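Local coordinates for extracellular sialidase/neuraminidase, putative (Aspergillus fumigatus, PDB 2XZI), which hydrolyses glycosidic bonds of sialic acids, probably preferring deaminated neuraminic acid (KDN), as an exo-sialidase with a six-bladed beta-propeller fold, at residues S37-A42 with L352-F357; F18-M23 with Y367-W372. All coordinates share one frame; numbering follows the deposited sequence. Where two conformers were deposited one is given.

Both contacts join the two ends of the propeller chain, and contact 1 is nested inside the loop that contact 2 closes. Their centres lie about 7 Å apart. Strands 349-356 and 368-375 are neighbours in one sheet, and probable backbone hydrogen bonds such as Ser355 N to Ala369 O (2.8 Å) link them. Contact 1 is buried nearer the centre of the chain. It joins two sheets through side chains, with an ion pair facing the bound sugar acid. Contact 2 lies farther out. It pairs the end of strand 12-18 with strand 368-375 at Phe18, among apolar side chains, then packs a partly exposed loop on it. Both contacts reach the second KDM, through Asp356 and Arg368.

Contact 1 (S37-A42 with L352-F357); sequences SFRIPA and LVESDF. With KDM (deamino-alpha-neuraminic acid), chain C; KDM (deamino-alpha-neuraminic acid), chain D.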
ATOM      1  N   SER A  37      17.165  -0.182  -1.695  1.00  6.78           N
ATOM      2  CA  SER A  37      15.861  -0.301  -2.341  1.00  6.53           C
ATOM      3  C   SER A  37      14.758   0.317  -1.533  1.00  6.54           C
ATOM      4  O   SER A  37      14.828   0.430  -0.304  1.00  5.90           O
ATOM      5  CB  SER A  37      15.534  -1.772  -2.546  1.00  6.56           C
ATOM      6  OG  SER A  37      16.308  -2.326  -3.594  1.00  7.85           O
ATOM      7  N   PHE A  38      13.722   0.711  -2.252  1.00  5.83           N
ATOM      8  CA  PHE A  38      12.470   1.119  -1.641  1.00  5.46           C
ATOM      9  C   PHE A  38      11.393   0.228  -2.201  1.00  5.50           C
ATOM     10  O   PHE A  38      11.324   0.026  -3.404  1.00  4.94           O
ATOM     11  CB  PHE A  38      12.172   2.569  -1.952  1.00  5.69           C
ATOM     12  CG  PHE A  38      13.188   3.527  -1.373  1.00  5.23           C
ATOM     13  CD1 PHE A  38      13.074   3.952  -0.062  1.00  5.63           C
ATOM     14  CD2 PHE A  38      14.247   4.002  -2.142  1.00  6.78           C
ATOM     15  CE1 PHE A  38      13.983   4.839   0.495  1.00  6.09           C
ATOM     16  CE2 PHE A  38      15.182   4.874  -1.579  1.00  7.53           C
ATOM     17  CZ  PHE A  38      15.035   5.306  -0.271  1.00  7.65           C
ATOM     18  N   ARG A  39      10.600  -0.346  -1.299  1.00  5.00           N
ATOM     19  CA  ARG A  39       9.484  -1.229  -1.672  1.00  4.95           C
ATOM     20  C   ARG A  39       8.291  -0.963  -0.771  1.00  4.81           C
ATOM     21  O   ARG A  39       8.395  -0.224   0.209  1.00  5.08           O
ATOM     22  CB  ARG A  39       9.909  -2.694  -1.544  1.00  4.48           C
ATOM     23  CG  ARG A  39      10.806  -3.209  -2.674  1.00  5.81           C
ATOM     24  CD  ARG A  39      10.701  -4.725  -2.835  1.00  6.90           C
ATOM     25  NE  ARG A  39       9.326  -5.070  -3.146  1.00  6.23           N
ATOM     26  CZ  ARG A  39       8.750  -6.241  -2.922  1.00  6.79           C
ATOM     27  NH1 ARG A  39       9.429  -7.257  -2.414  1.00  7.83           N
ATOM     28  NH2 ARG A  39       7.457  -6.377  -3.206  1.00  6.34           N
ATOM     29  N   ILE A  40       7.157  -1.552  -1.142  1.00  4.55           N
ATOM     30  CA  ILE A  40       5.979  -1.597  -0.271  1.00  5.05           C
ATOM     31  C   ILE A  40       5.373  -0.207  -0.014  1.00  4.68           C
ATOM     32  O   ILE A  40       5.370   0.281   1.118  1.00  4.91           O
ATOM     33  CB  ILE A  40       6.253  -2.364   1.068  1.00  5.27           C
ATOM     34  CG1 ILE A  40       7.214  -3.564   0.896  1.00  5.04           C
ATOM     35  CG2 ILE A  40       4.946  -2.827   1.683  1.00  6.29           C
ATOM     36  CD1 ILE A  40       6.782  -4.612  -0.093  1.00  5.20           C
ATOM     37  N   PRO A  41       4.861   0.437  -1.078  1.00  4.33           N
ATOM     38  CA  PRO A  41       4.300   1.794  -0.998  1.00  4.39           C
ATOM     39  C   PRO A  41       2.951   1.896  -0.283  1.00  4.48           C
ATOM     40  O   PRO A  41       2.146   0.957  -0.288  1.00  5.24           O
ATOM     41  CB  PRO A  41       4.111   2.182  -2.468  1.00  4.39           C
ATOM     42  CG  PRO A  41       3.873   0.856  -3.146  1.00  4.08           C
ATOM     43  CD  PRO A  41       4.863  -0.060  -2.467  1.00  4.80           C
ATOM     44  N   ALA A  42       2.712   3.054   0.319  1.00  4.19           N
ATOM     45  CA  ALA A  42       1.388   3.397   0.823  1.00  4.25           C
ATOM     46  C   ALA A  42       1.236   4.893   0.654  1.00  4.17           C
ATOM     47  O   ALA A  42       2.181   5.626   0.935  1.00  4.85           O
ATOM     48  CB  ALA A  42       1.281   3.038   2.275  1.00  4.39           C
ATOM     49  N   LEU A 352       1.244   5.241  -6.182  1.00  4.75           N
ATOM     50  CA  LEU A 352       2.621   4.788  -6.033  1.00  4.51           C
ATOM     51  C   LEU A 352       2.713   3.397  -6.604  1.00  5.36           C
ATOM     52  O   LEU A 352       1.841   2.573  -6.351  1.00  5.51           O
ATOM     53  CB  LEU A 352       3.028   4.764  -4.557  1.00  4.18           C
ATOM     54  CG  LEU A 352       3.173   6.099  -3.856  1.00  5.25           C
ATOM     55  CD1 LEU A 352       3.439   5.881  -2.386  1.00  5.83           C
ATOM     56  CD2 LEU A 352       4.290   6.980  -4.482  1.00  5.68           C
ATOM     57  N   VAL A 353       3.776   3.138  -7.366  1.00  4.62           N
ATOM     58  CA  VAL A 353       3.961   1.844  -8.030  1.00  4.92           C
ATOM     59  C   VAL A 353       5.434   1.441  -7.950  1.00  5.00           C
ATOM     60  O   VAL A 353       6.327   2.232  -8.297  1.00  4.80           O
ATOM     61  CB  VAL A 353       3.523   1.873  -9.533  1.00  4.94           C
ATOM     62  CG1 VAL A 353       3.477   0.452 -10.107  1.00  5.90           C
ATOM     63  CG2 VAL A 353       2.163   2.565  -9.717  1.00  7.02           C
ATOM     64  N   GLU A 354       5.680   0.219  -7.486  1.00  4.91           N
ATOM     65  CA  GLU A 354       7.019  -0.347  -7.486  1.00  4.85           C
ATOM     66  C   GLU A 354       7.605  -0.501  -8.882  1.00  6.20           C
ATOM     67  O   GLU A 354       6.877  -0.700  -9.862  1.00  5.72           O
ATOM     68  CB  GLU A 354       7.011  -1.728  -6.825  1.00  4.78           C
ATOM     69  CG  GLU A 354       6.710  -1.694  -5.347  1.00  4.61           C
ATOM     70  CD  GLU A 354       6.911  -3.074  -4.691  1.00  4.68           C
ATOM     71  OE1 GLU A 354       6.673  -4.102  -5.359  1.00  5.23           O
ATOM     72  OE2 GLU A 354       7.290  -3.134  -3.508  1.00  4.61           O
ATOM     73  N   SER A 355       8.932  -0.407  -8.934  1.00  6.25           N
ATOM     74  CA  SER A 355       9.706  -0.631 -10.148  0.60  6.48           C
ATOM     75  C   SER A 355      10.986  -1.390  -9.793  1.00  7.40           C
ATOM     76  O   SER A 355      11.475  -1.266  -8.695  1.00  7.52           O
ATOM     77  CB  SER A 355      10.047   0.714 -10.775  0.60  7.62           C
ATOM     78  OG  SER A 355      10.516   0.559 -12.095  0.60  8.01           O
ATOM     79  N   ASP A 356      11.534  -2.133 -10.749  1.00  7.08           N
ATOM     80  CA  ASP A 356      12.655  -3.039 -10.485  1.00  8.04           C
ATOM     81  C   ASP A 356      13.648  -2.928 -11.608  1.00  8.45           C
ATOM     82  O   ASP A 356      13.316  -3.177 -12.763  1.00  8.66           O
ATOM     83  CB  ASP A 356      12.108  -4.474 -10.398  1.00  8.18           C
ATOM     84  CG  ASP A 356      13.148  -5.509  -9.947  1.00  9.23           C
ATOM     85  OD1 ASP A 356      14.368  -5.246  -9.926  1.00  8.64           O
ATOM     86  OD2 ASP A 356      12.723  -6.628  -9.624  1.00 13.27           O
ATOM     87  N   PHE A 357      14.866  -2.521 -11.267  1.00  8.70           N
ATOM     88  CA  PHE A 357      15.907  -2.403 -12.283  1.00  9.79           C
ATOM     89  C   PHE A 357      16.329  -3.763 -12.833  1.00 10.29           C
ATOM     90  O   PHE A 357      16.770  -3.845 -13.984  1.00 11.26           O
ATOM     91  CB  PHE A 357      17.103  -1.650 -11.737  1.00  9.80           C
ATOM     92  CG  PHE A 357      16.926  -0.158 -11.712  1.00  9.65           C
ATOM     93  CD1 PHE A 357      16.339   0.475 -10.619  1.00 11.65           C
ATOM     94  CD2 PHE A 357      17.337   0.627 -12.795  1.00 11.21           C
ATOM     95  CE1 PHE A 357      16.169   1.861 -10.591  1.00 11.11           C
ATOM     96  CE2 PHE A 357      17.168   2.011 -12.779  1.00 11.54           C
ATOM     97  CZ  PHE A 357      16.583   2.634 -11.670  1.00 11.37           C
TER
HETATM   98  C2  KDM C 500       6.721 -10.181  -0.728  1.00 17.17           C
HETATM   99  C1  KDM C 500       6.495 -10.133  -2.233  1.00 15.48           C
HETATM  100  C3  KDM C 500       7.045  -8.777  -0.184  1.00 15.42           C
HETATM  101  C4  KDM C 500       6.635  -8.583   1.305  1.00 13.71           C
HETATM  102  C5  KDM C 500       6.340  -9.882   2.065  1.00 13.09           C
HETATM  103  C6  KDM C 500       5.256 -10.682   1.301  1.00 15.14           C
HETATM  104  C7  KDM C 500       5.056 -12.105   1.846  1.00 15.08           C
HETATM  105  C8  KDM C 500       3.847 -12.777   1.170  1.00 16.09           C
HETATM  106  C9  KDM C 500       3.671 -14.202   1.664  1.00 16.78           C
HETATM  107  O5  KDM C 500       5.947  -9.609   3.434  1.00 11.91           O
HETATM  108  O1A KDM C 500       6.991  -9.182  -2.882  1.00 14.82           O
HETATM  109  O1B KDM C 500       5.829 -11.083  -2.709  1.00 15.44           O
HETATM  110  O4  KDM C 500       7.701  -7.898   1.965  1.00 11.01           O
HETATM  111  O6  KDM C 500       5.534 -10.793  -0.135  1.00 17.01           O
HETATM  112  O7  KDM C 500       6.237 -12.870   1.590  1.00 13.04           O
HETATM  113  O8  KDM C 500       2.639 -12.063   1.466  1.00 16.52           O
HETATM  114  O9  KDM C 500       3.328 -14.137   3.058  1.00 17.94           O
HETATM  115  O2  KDM C 500       7.847 -11.052  -0.557  1.00 17.19           O
HETATM  116  C2  KDM D 501       9.453 -10.689 -12.077  1.00 26.14           C
HETATM  117  C1  KDM D 501       7.931 -10.778 -11.814  1.00 27.02           C
HETATM  118  C3  KDM D 501       9.823  -9.365 -12.785  1.00 25.94           C
HETATM  119  C4  KDM D 501       9.679  -8.160 -11.832  1.00 24.74           C
HETATM  120  C5  KDM D 501      10.401  -8.409 -10.497  1.00 23.86           C
HETATM  121  C6  KDM D 501       9.953  -9.749  -9.873  1.00 25.43           C
HETATM  122  C7  KDM D 501      10.584 -10.235  -8.550  1.00 27.17           C
HETATM  123  C8  KDM D 501       9.944 -11.579  -8.110  1.00 28.91           C
HETATM  124  C9  KDM D 501      10.555 -12.196  -6.831  1.00 30.43           C
HETATM  125  O5  KDM D 501      10.132  -7.334  -9.582  1.00 20.17           O
HETATM  126  O1A KDM D 501       7.565 -11.272 -10.720  1.00 27.01           O
HETATM  127  O1B KDM D 501       7.164 -10.351 -12.709  1.00 25.26           O
HETATM  128  O4  KDM D 501      10.214  -6.999 -12.479  1.00 23.96           O
HETATM  129  O6  KDM D 501      10.208 -10.810 -10.848  1.00 26.05           O
HETATM  130  O7  KDM D 501      12.001 -10.401  -8.712  1.00 26.53           O
HETATM  131  O8  KDM D 501       8.530 -11.415  -7.934  1.00 28.51           O
HETATM  132  O9  KDM D 501      11.024 -11.188  -5.927  1.00 31.75           O
HETATM  133  O2  KDM D 501       9.853 -11.780 -12.920  1.00 28.29           O
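Arg39 holds the carboxylate of Glu354 side-on with two nitrogens. The salt bridge has two hydrogen bonds: NE of Arg39 to OE2 of Glu354 (2.8 Å) and NH2 of Arg39 to OE1 of Glu354 (3.2 Å). The first bond meets OE2 from above the carboxylate plane, and the second uses the syn lone pair of OE1. The two flat groups are turned 59° apart. The chain of Arg39 bends at CG-CD (chi3 60°), which brings its guanidinium over to Glu354. Both outer nitrogens then reach the KDM carboxylate in the central pocket, with Arg39 NH2 2.9 Å from O1A. With Arg245 and Arg302 it probably forms the arginine triad that binds the sugar carboxylate, as in other sialidases. The strands, 37-42 and 352-356, run antiparallel in different blades of the beta-propeller, so side chains bridge them. OE2 of Glu354 takes a second bond from Ile40 N (2.8 Å) on its anti side, and Tyr338 N binds OE1. Four N-H donors from three residues thus fix the carboxylate, which in turn positions Arg39. Farther along, Pro41 CB sits tightly on Leu352 CB at 3.5 Å. At the other end Asp356 OD2 accepts from O5 of the second KDM (2.7 Å).

Contact 2 (F18-M23 with Y367-W372); sequences FRSANM and YRAIIW. With KDM (deamino-alpha-neuraminic acid), chain D.
Phe18 and Ile370 form an antiparallel hydrogen-bonded pair, with Phe18 N to Ile370 O at 3.1 Å and Ile370 N to Phe18 O at 3.0 Å. The N-terminal strand 12-18 completes the last blade beside strand 368-375, the Velcro-like closure seen in many beta-propellers. The paired side chains lie side by side, with CD1 of Phe18 3.9 Å from CB of Ile370. Ala55 of the next blade touches both. Past Phe18 a type I turn runs from Ser20 to Met23. CB of Ser20 lies against Arg368 O, and SD of Met23 reaches CB of Ala369. On the other side, Arg368 forms a salt bridge with Asp356 and turns one guanidinium face to O5 of the second KDM (chain D). CG of Asn22 sits between its backbone N and carbonyl carbon (chi1 62°), which lays the amide along the Tyr367 ring, planes 9° apart. The amide is offset toward CG and CB of Tyr367, with CG of Asn22 3.4 Å from CG of Tyr367. OG of Ser20 donates to OD1 of Asn22 (2.7 Å) and helps fix the amide. CB of Asn22 sits over the ring centre, a CH-pi contact 3.5 Å from the Tyr367 centroid and 10° off its normal.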
ATOM      1  N   PHE A  18      10.726   7.581  -4.918  1.00  5.34           N
ATOM      2  CA  PHE A  18      11.693   6.966  -4.010  1.00  5.58           C
ATOM      3  C   PHE A  18      12.774   6.359  -4.886  1.00  5.90           C
ATOM      4  O   PHE A  18      12.538   5.393  -5.609  1.00  7.34           O
ATOM      5  CB  PHE A  18      11.022   5.915  -3.106  1.00  6.14           C
ATOM      6  CG  PHE A  18      10.012   6.492  -2.144  1.00  6.15           C
ATOM      7  CD1 PHE A  18       8.688   6.679  -2.525  1.00  5.21           C
ATOM      8  CD2 PHE A  18      10.379   6.836  -0.850  1.00  6.42           C
ATOM      9  CE1 PHE A  18       7.760   7.196  -1.638  1.00  5.08           C
ATOM     10  CE2 PHE A  18       9.461   7.366   0.061  1.00  5.73           C
ATOM     11  CZ  PHE A  18       8.140   7.544  -0.325  1.00  6.41           C
ATOM     12  N   ARG A  19      13.946   6.996  -4.851  1.00  7.29           N
ATOM     13  CA  ARG A  19      15.049   6.738  -5.768  1.00  7.83           C
ATOM     14  C   ARG A  19      16.076   5.843  -5.095  1.00  6.92           C
ATOM     15  O   ARG A  19      16.688   6.230  -4.100  1.00  7.96           O
ATOM     16  CB  ARG A  19      15.686   8.068  -6.174  1.00  8.84           C
ATOM     17  CG  ARG A  19      14.705   8.992  -6.908  1.00  9.69           C
ATOM     18  CD  ARG A  19      15.320  10.359  -7.240  1.00 12.05           C
ATOM     19  NE  ARG A  19      16.354  10.237  -8.272  1.00 15.06           N
ATOM     20  CZ  ARG A  19      16.143  10.296  -9.586  1.00 16.91           C
ATOM     21  NH1 ARG A  19      14.919  10.502 -10.069  1.00 15.63           N
ATOM     22  NH2 ARG A  19      17.161  10.135 -10.426  1.00 16.98           N
ATOM     23  N   SER A  20      16.248   4.654  -5.659  1.00  7.01           N
ATOM     24  CA  SER A  20      17.161   3.638  -5.107  1.00  7.76           C
ATOM     25  C   SER A  20      18.635   4.066  -5.190  1.00  8.20           C
ATOM     26  O   SER A  20      18.982   5.017  -5.908  1.00  8.61           O
ATOM     27  CB  SER A  20      16.934   2.290  -5.809  1.00  7.89           C
ATOM     28  OG  SER A  20      16.732   2.466  -7.203  1.00  9.26           O
ATOM     29  N   ALA A  21      19.492   3.355  -4.461  1.00  9.25           N
ATOM     30  CA  ALA A  21      20.904   3.750  -4.310  1.00  9.42           C
ATOM     31  C   ALA A  21      21.705   3.843  -5.625  1.00 10.08           C
ATOM     32  O   ALA A  21      22.727   4.530  -5.676  1.00  9.90           O
ATOM     33  CB  ALA A  21      21.610   2.835  -3.297  1.00  9.52           C
ATOM     34  N   ASN A  22      21.245   3.160  -6.672  1.00 10.34           N
ATOM     35  CA  ASN A  22      21.905   3.147  -7.989  1.00 11.30           C
ATOM     36  C   ASN A  22      21.588   4.359  -8.858  1.00 11.72           C
ATOM     37  O   ASN A  22      22.244   4.586  -9.897  1.00 12.80           O
ATOM     38  CB  ASN A  22      21.516   1.887  -8.765  1.00 11.32           C
ATOM     39  CG  ASN A  22      20.014   1.806  -9.041  1.00 10.68           C
ATOM     40  OD1 ASN A  22      19.200   2.126  -8.168  1.00 12.27           O
ATOM     41  ND2 ASN A  22      19.648   1.386 -10.244  1.00 11.25           N
ATOM     42  N   MET A  23      20.560   5.113  -8.480  1.00 11.69           N
ATOM     43  CA  MET A  23      20.078   6.220  -9.315  1.00 11.33           C
ATOM     44  C   MET A  23      20.820   7.507  -8.986  1.00 12.04           C
ATOM     45  O   MET A  23      21.400   7.630  -7.909  1.00 11.71           O
ATOM     46  CB  MET A  23      18.575   6.431  -9.100  1.00 11.23           C
ATOM     47  CG  MET A  23      17.710   5.284  -9.611  1.00  9.15           C
ATOM     48  SD  MET A  23      15.955   5.482  -9.237  1.00  9.65           S
ATOM     49  CE  MET A  23      15.475   6.720 -10.440  1.00 11.65           C
ATOM     50  N   TYR A 367      18.067  -3.410  -7.675  1.00  7.71           N
ATOM     51  CA  TYR A 367      17.604  -2.150  -7.104  1.00  7.09           C
ATOM     52  C   TYR A 367      16.114  -1.942  -7.347  1.00  7.30           C
ATOM     53  O   TYR A 367      15.619  -2.121  -8.455  1.00  7.27           O
ATOM     54  CB  TYR A 367      18.413  -0.986  -7.676  1.00  8.04           C
ATOM     55  CG  TYR A 367      19.874  -1.033  -7.257  1.00  8.22           C
ATOM     56  CD1 TYR A 367      20.278  -0.571  -6.001  1.00 10.17           C
ATOM     57  CD2 TYR A 367      20.847  -1.563  -8.117  1.00  9.93           C
ATOM     58  CE1 TYR A 367      21.616  -0.626  -5.609  1.00 11.08           C
ATOM     59  CE2 TYR A 367      22.187  -1.619  -7.729  1.00 11.19           C
ATOM     60  CZ  TYR A 367      22.555  -1.160  -6.474  1.00 12.52           C
ATOM     61  OH  TYR A 367      23.885  -1.217  -6.087  1.00 14.42           O
ATOM     62  N   ARG A 368      15.411  -1.563  -6.282  1.00  6.75           N
ATOM     63  CA  ARG A 368      13.978  -1.320  -6.393  1.00  6.56           C
ATOM     64  C   ARG A 368      13.660   0.130  -6.090  1.00  6.03           C
ATOM     65  O   ARG A 368      14.147   0.689  -5.102  1.00  5.77           O
ATOM     66  CB  ARG A 368      13.196  -2.211  -5.429  1.00  7.53           C
ATOM     67  CG  ARG A 368      13.582  -3.663  -5.466  1.00  8.23           C
ATOM     68  CD  ARG A 368      13.333  -4.298  -6.835  1.00  9.71           C
ATOM     69  NE  ARG A 368      13.506  -5.747  -6.781  1.00 12.02           N
ATOM     70  CZ  ARG A 368      12.555  -6.593  -6.382  1.00 14.87           C
ATOM     71  NH1 ARG A 368      11.350  -6.137  -6.018  1.00 14.32           N
ATOM     72  NH2 ARG A 368      12.805  -7.899  -6.344  1.00 13.39           N
ATOM     73  N   ALA A 369      12.843   0.739  -6.951  1.00  5.90           N
ATOM     74  CA  ALA A 369      12.436   2.138  -6.809  1.00  5.87           C
ATOM     75  C   ALA A 369      10.912   2.242  -6.781  1.00  6.11           C
ATOM     76  O   ALA A 369      10.223   1.278  -7.093  1.00  6.33           O
ATOM     77  CB  ALA A 369      13.020   2.998  -7.926  1.00  6.44           C
ATOM     78  N   ILE A 370      10.404   3.408  -6.404  1.00  5.94           N
ATOM     79  CA  ILE A 370       8.961   3.635  -6.406  1.00  5.80           C
ATOM     80  C   ILE A 370       8.595   4.861  -7.237  1.00  6.01           C
ATOM     81  O   ILE A 370       9.142   5.940  -7.043  1.00  5.72           O
ATOM     82  CB  ILE A 370       8.380   3.703  -4.963  1.00  4.60           C
ATOM     83  CG1 ILE A 370       8.670   2.398  -4.220  1.00  5.43           C
ATOM     84  CG2 ILE A 370       6.888   3.987  -5.012  1.00  6.13           C
ATOM     85  CD1 ILE A 370       8.328   2.425  -2.711  1.00  7.03           C
ATOM     86  N   ILE A 371       7.666   4.655  -8.166  1.00  6.41           N
ATOM     87  CA  ILE A 371       7.190   5.686  -9.080  1.00  7.09           C
ATOM     88  C   ILE A 371       5.939   6.329  -8.507  1.00  6.50           C
ATOM     89  O   ILE A 371       5.098   5.630  -7.930  1.00  6.39           O
ATOM     90  CB  ILE A 371       6.852   5.073 -10.473  1.00  7.42           C
ATOM     91  CG1 ILE A 371       8.060   4.388 -11.124  1.00  9.90           C
ATOM     92  CG2 ILE A 371       6.192   6.105 -11.413  1.00  8.01           C
ATOM     93  CD1 ILE A 371       9.372   5.034 -10.882  1.00 13.24           C
ATOM     94  N   TRP A 372       5.834   7.652  -8.646  1.00  5.30           N
ATOM     95  CA  TRP A 372       4.607   8.391  -8.363  1.00  4.90           C
ATOM     96  C   TRP A 372       3.904   8.786  -9.653  1.00  5.24           C
ATOM     97  O   TRP A 372       4.520   9.347 -10.567  1.00  6.07           O
ATOM     98  CB  TRP A 372       4.945   9.634  -7.553  1.00  4.79           C
ATOM     99  CG  TRP A 372       3.871  10.656  -7.380  1.00  6.19           C
ATOM    100  CD1 TRP A 372       3.894  11.934  -7.875  1.00  6.12           C
ATOM    101  CD2 TRP A 372       2.659  10.537  -6.621  1.00  5.81           C
ATOM    102  NE1 TRP A 372       2.762  12.612  -7.486  1.00  6.37           N
ATOM    103  CE2 TRP A 372       1.993  11.785  -6.711  1.00  6.73           C
ATOM    104  CE3 TRP A 372       2.060   9.496  -5.886  1.00  7.66           C
ATOM    105  CZ2 TRP A 372       0.770  12.027  -6.082  1.00  7.06           C
ATOM    106  CZ3 TRP A 372       0.835   9.741  -5.267  1.00  8.66           C
ATOM    107  CH2 TRP A 372       0.211  11.004  -5.370  1.00  6.30           C
TER
HETATM  108  C2  KDM D 501       9.453 -10.689 -12.077  1.00 26.14           C
HETATM  109  C1  KDM D 501       7.931 -10.778 -11.814  1.00 27.02           C
HETATM  110  C3  KDM D 501       9.823  -9.365 -12.785  1.00 25.94           C
HETATM  111  C4  KDM D 501       9.679  -8.160 -11.832  1.00 24.74           C
HETATM  112  C5  KDM D 501      10.401  -8.409 -10.497  1.00 23.86           C
HETATM  113  C6  KDM D 501       9.953  -9.749  -9.873  1.00 25.43           C
HETATM  114  C7  KDM D 501      10.584 -10.235  -8.550  1.00 27.17           C
HETATM  115  C8  KDM D 501       9.944 -11.579  -8.110  1.00 28.91           C
HETATM  116  C9  KDM D 501      10.555 -12.196  -6.831  1.00 30.43           C
HETATM  117  O5  KDM D 501      10.132  -7.334  -9.582  1.00 20.17           O
HETATM  118  O1A KDM D 501       7.565 -11.272 -10.720  1.00 27.01           O
HETATM  119  O1B KDM D 501       7.164 -10.351 -12.709  1.00 25.26           O
HETATM  120  O4  KDM D 501      10.214  -6.999 -12.479  1.00 23.96           O
HETATM  121  O6  KDM D 501      10.208 -10.810 -10.848  1.00 26.05           O
HETATM  122  O7  KDM D 501      12.001 -10.401  -8.712  1.00 26.53           O
HETATM  123  O8  KDM D 501       8.530 -11.415  -7.934  1.00 28.51           O
HETATM  124  O9  KDM D 501      11.024 -11.188  -5.927  1.00 31.75           O
HETATM  125  O2  KDM D 501       9.853 -11.780 -12.920  1.00 28.29           O